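Local coordinates for dihydrodipicolinate synthase family protein (Sinorhizobium meliloti, PDB 4DNH), which is of unknown function but folds as a TIM barrel and may be related to dihydrodipicolinate synthase-type aldolases, at residues Ile229-Leu234 with Val250-Gly255; Val241-Leu246 with Ala265-Gly270. All coordinates share one frame; numbering follows the deposited sequence.

Contact 1: Ile229-Leu234 with Val250-Gly255; sequences IKISLL and VRMYTG. With GOL (glycerol), chain B.
I229 and K230 pair with M252 and Y253 as neighbouring parallel strands of a TIM barrel; the axes of strand segments 229-232 and 251-254 come within 4.9 Å and are inclined by 32°. Helix 236-243 makes the beta-alpha-beta crossover between them. The backbone ladder runs from I229 N, which donates to R251 O, through Y253 N, which donates to I229 O at 2.8 Å, to a weak third bond from I231 N to Y253 O at 3.4 Å. Between the last two, K230 CA directs its hydrogen at Y253 O (CA to O 3.2 Å).

I229, I231 and M252 share the sheet face that looks to helix 236-243. Selenomethionine M252 sets out anti to its own amide nitrogen (chi1 172°) and then bends at its next two torsions, which lays SE across the side chain of I231, 4.0 Å from CG2. K230 and Y253 occupy the barrel interior, where the hydroxyl of Y253 bonds to D227. Fully extended, K230 runs past G255, its CE 4.0 Å from G255 CA, to the C-terminal mouth where TIM barrels carry their active sites. A glycerol, probably from the crystallisation liquor, is held there, also by D257 and G277. K230 NZ donates to its O1, while S232 OG donates to its O2, which in turn passes a hydrogen bond of 2.6 Å to G255 O.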
# COMPACT_ATOMS: atom_id res chain seq x y z
N ILE A 229 12.35 -6.67 3.07
CA ILE A 229 12.13 -6.21 1.69
C ILE A 229 10.66 -6.37 1.33
O ILE A 229 10.05 -7.41 1.64
CB ILE A 229 13.07 -6.90 0.65
CG1 ILE A 229 12.52 -6.76 -0.76
CG2 ILE A 229 13.26 -8.38 0.94
CD1 ILE A 229 13.59 -6.79 -1.83
N LYS A 230 10.08 -5.33 0.73
CA LYS A 230 8.73 -5.39 0.17
C LYS A 230 8.84 -5.51 -1.33
O LYS A 230 9.40 -4.63 -2.00
CB LYS A 230 7.90 -4.16 0.53
CG LYS A 230 6.58 -4.08 -0.21
CD LYS A 230 5.85 -2.76 0.01
CE LYS A 230 4.62 -2.67 -0.89
NZ LYS A 230 3.78 -1.46 -0.71
N ILE A 231 8.28 -6.58 -1.87
CA ILE A 231 8.29 -6.76 -3.31
C ILE A 231 6.89 -6.54 -3.87
O ILE A 231 5.89 -7.10 -3.35
CB ILE A 231 8.93 -8.12 -3.69
CG1 ILE A 231 9.33 -8.12 -5.17
CG2 ILE A 231 8.04 -9.31 -3.33
CD1 ILE A 231 10.23 -9.26 -5.58
N SER A 232 6.82 -5.67 -4.89
CA SER A 232 5.59 -5.27 -5.55
C SER A 232 5.71 -5.49 -7.05
O SER A 232 5.65 -4.55 -7.83
CB SER A 232 5.32 -3.80 -5.28
OG SER A 232 4.85 -3.60 -3.96
N LEU A 233 5.90 -6.75 -7.42
CA LEU A 233 6.06 -7.15 -8.81
C LEU A 233 4.86 -7.94 -9.29
O LEU A 233 4.75 -8.27 -10.47
CB LEU A 233 7.29 -8.04 -8.96
CG LEU A 233 8.66 -7.48 -8.63
CD1 LEU A 233 9.70 -8.47 -9.14
CD2 LEU A 233 8.86 -6.12 -9.28
N LEU A 234 3.97 -8.28 -8.36
CA LEU A 234 2.81 -9.14 -8.61
C LEU A 234 3.14 -10.43 -9.38
O LEU A 234 2.36 -10.90 -10.21
CB LEU A 234 1.68 -8.36 -9.28
CG LEU A 234 1.16 -7.07 -8.64
CD1 LEU A 234 -0.11 -6.65 -9.35
CD2 LEU A 234 0.90 -7.22 -7.14
N VAL A 250 16.14 -11.07 8.01
CA VAL A 250 15.67 -10.13 7.01
C VAL A 250 14.28 -10.62 6.58
O VAL A 250 14.17 -11.65 5.92
CB VAL A 250 16.66 -10.02 5.81
CG1 VAL A 250 16.07 -9.18 4.69
CG2 VAL A 250 17.99 -9.43 6.26
N ARG A 251 13.23 -9.90 6.98
CA ARG A 251 11.85 -10.33 6.67
C ARG A 251 11.42 -10.11 5.20
O ARG A 251 11.92 -9.21 4.52
CB ARG A 251 10.86 -9.62 7.58
CG ARG A 251 10.99 -9.90 9.06
CD ARG A 251 9.97 -9.04 9.79
NE ARG A 251 9.88 -9.30 11.22
CZ ARG A 251 9.32 -10.38 11.78
NH1 ARG A 251 8.80 -11.36 11.03
NH2 ARG A 251 9.31 -10.49 13.10
N MSE A 252 10.49 -10.94 4.73
CA MSE A 252 9.86 -10.75 3.41
C MSE A 252 8.50 -10.15 3.64
O MSE A 252 7.60 -10.80 4.20
CB MSE A 252 9.74 -12.08 2.67
CG MSE A 252 8.92 -12.05 1.38
SE MSE A 252 9.64 -10.81 0.00
CE MSE A 252 11.06 -11.95 -0.75
N TYR A 253 8.34 -8.90 3.25
CA TYR A 253 7.03 -8.27 3.34
C TYR A 253 6.36 -8.40 1.98
O TYR A 253 6.87 -7.88 0.98
CB TYR A 253 7.13 -6.80 3.76
CG TYR A 253 7.55 -6.57 5.21
CD1 TYR A 253 6.62 -6.69 6.25
CD2 TYR A 253 8.86 -6.21 5.54
CE1 TYR A 253 6.99 -6.47 7.56
CE2 TYR A 253 9.24 -5.99 6.85
CZ TYR A 253 8.30 -6.12 7.86
OH TYR A 253 8.66 -5.92 9.17
N THR A 254 5.22 -9.09 1.93
CA THR A 254 4.51 -9.22 0.66
C THR A 254 3.86 -7.90 0.22
O THR A 254 3.32 -7.15 1.02
CB THR A 254 3.54 -10.43 0.61
OG1 THR A 254 3.24 -10.69 -0.77
CG2 THR A 254 2.25 -10.19 1.37
N GLY A 255 3.98 -7.61 -1.07
CA GLY A 255 3.44 -6.39 -1.64
C GLY A 255 2.51 -6.83 -2.72
O GLY A 255 1.95 -6.02 -3.45
C1 GOL B . 2.23 -1.23 -4.41
O1 GOL B . 3.27 -0.90 -3.50
C2 GOL B . 1.41 -2.37 -3.82
O2 GOL B . 2.27 -3.48 -3.51
C3 GOL B . 0.67 -1.87 -2.58
O3 GOL B . 0.20 -3.00 -1.82

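Contact 2: Val241-Leu246 with Ala265-Gly270; sequences VMRRQL and AGDEEG
R243 and R244, neighbours in segment 241-246, converge on a single carboxylate oxygen, D267 OD2. Each sends its NH2 to that atom; the R243 NH2 to D267 OD2 distance is 2.9 Å, and R244 NH2 stands equally far from D267 OD2. The hydrogen bonds within both salt bridges are bent and weak. The oxygen meets either guanidinium at its edge, yet the carboxylate is turned 86° out of the R243 plane and 63° out of that of R244, excluding a flat, two-pronged pairing. Over one face of R244 lies the aliphatic part of E269, CG 3.7 Å above the centre of the group, and G270 O sits above a face of R243.

Behind this shell the loop fixes the acid. D267 OD1 accepts the amide of G270 at 3.0 Å in an Asx motif, more weakly that of E269, and D267 N returns a 2.7 Å bond to G270 O. On the other partner, R243 NH1 is anchored by L263 O and S272 OG. With one oxygen facing two cations and the other facing amides, D267 is probably held as the anion, tying the loop after helix 260-265 electrostatically to segment 241-246.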
# COMPACT_ATOMS: atom_id res chain seq x y z
N VAL A 241 10.58 -17.67 -4.54
CA VAL A 241 11.99 -17.93 -4.84
C VAL A 241 12.92 -16.99 -4.07
O VAL A 241 14.04 -17.36 -3.72
CB VAL A 241 12.30 -17.90 -6.36
CG1 VAL A 241 13.80 -17.94 -6.64
CG2 VAL A 241 11.60 -19.06 -7.07
N MSE A 242 12.44 -15.79 -3.77
CA MSE A 242 13.29 -14.80 -3.13
C MSE A 242 13.31 -14.93 -1.64
O MSE A 242 14.36 -14.78 -1.02
CB MSE A 242 12.88 -13.41 -3.53
CG MSE A 242 14.11 -12.53 -3.38
SE MSE A 242 13.51 -10.69 -3.65
CE MSE A 242 15.30 -9.87 -3.76
N ARG A 243 12.15 -15.23 -1.05
CA ARG A 243 12.06 -15.36 0.40
C ARG A 243 12.83 -16.56 0.98
O ARG A 243 13.07 -16.63 2.19
CB ARG A 243 10.60 -15.36 0.85
CG ARG A 243 9.81 -16.59 0.45
CD ARG A 243 8.42 -16.52 1.05
NE ARG A 243 7.64 -17.69 0.67
CZ ARG A 243 6.32 -17.82 0.82
NH1 ARG A 243 5.59 -16.85 1.35
NH2 ARG A 243 5.73 -18.95 0.43
N ARG A 244 13.23 -17.48 0.11
CA ARG A 244 14.01 -18.67 0.49
C ARG A 244 15.52 -18.41 0.48
O ARG A 244 16.28 -19.11 1.16
CB ARG A 244 13.65 -19.86 -0.41
CG ARG A 244 12.22 -20.37 -0.21
CD ARG A 244 11.75 -21.29 -1.34
NE ARG A 244 10.39 -21.78 -1.09
CZ ARG A 244 9.81 -22.79 -1.73
NH1 ARG A 244 10.45 -23.47 -2.67
NH2 ARG A 244 8.57 -23.13 -1.40
N GLN A 245 15.93 -17.38 -0.26
CA GLN A 245 17.33 -16.99 -0.38
C GLN A 245 17.69 -15.82 0.54
O GLN A 245 18.84 -15.38 0.56
CB GLN A 245 17.66 -16.61 -1.82
CG GLN A 245 17.33 -17.66 -2.86
CD GLN A 245 18.03 -17.41 -4.18
OE1 GLN A 245 17.39 -17.15 -5.19
NE2 GLN A 245 19.36 -17.47 -4.16
N LEU A 246 16.70 -15.32 1.28
CA LEU A 246 16.87 -14.20 2.22
C LEU A 246 17.76 -14.54 3.44
O LEU A 246 17.62 -15.61 4.02
CB LEU A 246 15.48 -13.73 2.69
CG LEU A 246 14.86 -12.39 2.25
CD1 LEU A 246 15.24 -11.94 0.84
CD2 LEU A 246 13.35 -12.44 2.41
N ALA A 265 0.17 -17.07 4.59
CA ALA A 265 0.08 -18.42 5.18
C ALA A 265 1.37 -19.21 4.93
O ALA A 265 1.81 -19.97 5.78
CB ALA A 265 -1.12 -19.17 4.63
N GLY A 266 1.98 -19.03 3.76
CA GLY A 266 3.26 -19.66 3.44
C GLY A 266 3.19 -21.12 3.03
O GLY A 266 2.12 -21.72 2.95
N ASP A 267 4.37 -21.68 2.76
CA ASP A 267 4.49 -23.08 2.39
C ASP A 267 5.28 -23.86 3.44
O ASP A 267 5.50 -23.38 4.55
CB ASP A 267 5.12 -23.23 0.99
CG ASP A 267 6.20 -22.18 0.69
OD1 ASP A 267 7.04 -21.87 1.57
OD2 ASP A 267 6.20 -21.68 -0.46
N GLU A 268 5.68 -25.07 3.05
CA GLU A 268 6.49 -25.95 3.88
C GLU A 268 7.94 -25.46 4.07
O GLU A 268 8.73 -26.12 4.76
CB GLU A 268 6.48 -27.36 3.28
CG GLU A 268 5.13 -28.06 3.36
CD GLU A 268 5.04 -29.34 2.54
OE1 GLU A 268 5.95 -30.19 2.64
OE2 GLU A 268 4.04 -29.50 1.80
N GLU A 269 8.29 -24.32 3.46
CA GLU A 269 9.65 -23.77 3.55
C GLU A 269 9.68 -22.45 4.31
O GLU A 269 10.62 -22.17 5.06
CB GLU A 269 10.28 -23.59 2.16
CG GLU A 269 10.49 -24.88 1.36
CD GLU A 269 11.70 -25.70 1.80
OE1 GLU A 269 12.41 -25.29 2.75
OE2 GLU A 269 11.96 -26.76 1.19
N GLY A 270 8.65 -21.64 4.11
CA GLY A 270 8.55 -20.36 4.80
C GLY A 270 7.22 -19.67 4.59
O GLY A 270 6.36 -20.15 3.87

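Overall arrangement
The segments alternate along the chain, 229-234, 241-246, 250-255, 265-270, so contacts 1 and 2 interlock within consecutive units of one barrel. Their centres lie about 11 Å apart, on the same side of the chain's centre; contact 1 is buried in the barrel wall, whereas contact 2 is at the surface, its centre about 22 Å from that of the chain. Helix 236-243 links them: it connects the two strands of contact 1 and leads into segment 241-246, which supplies the arginines of contact 2. They also touch directly, M252 CE lying 3.6 Å from M242 CB and I229 CD1 packing on M242 CE. Contacts therefore lead from the strands through the helix to the loop that precedes strand 273-276.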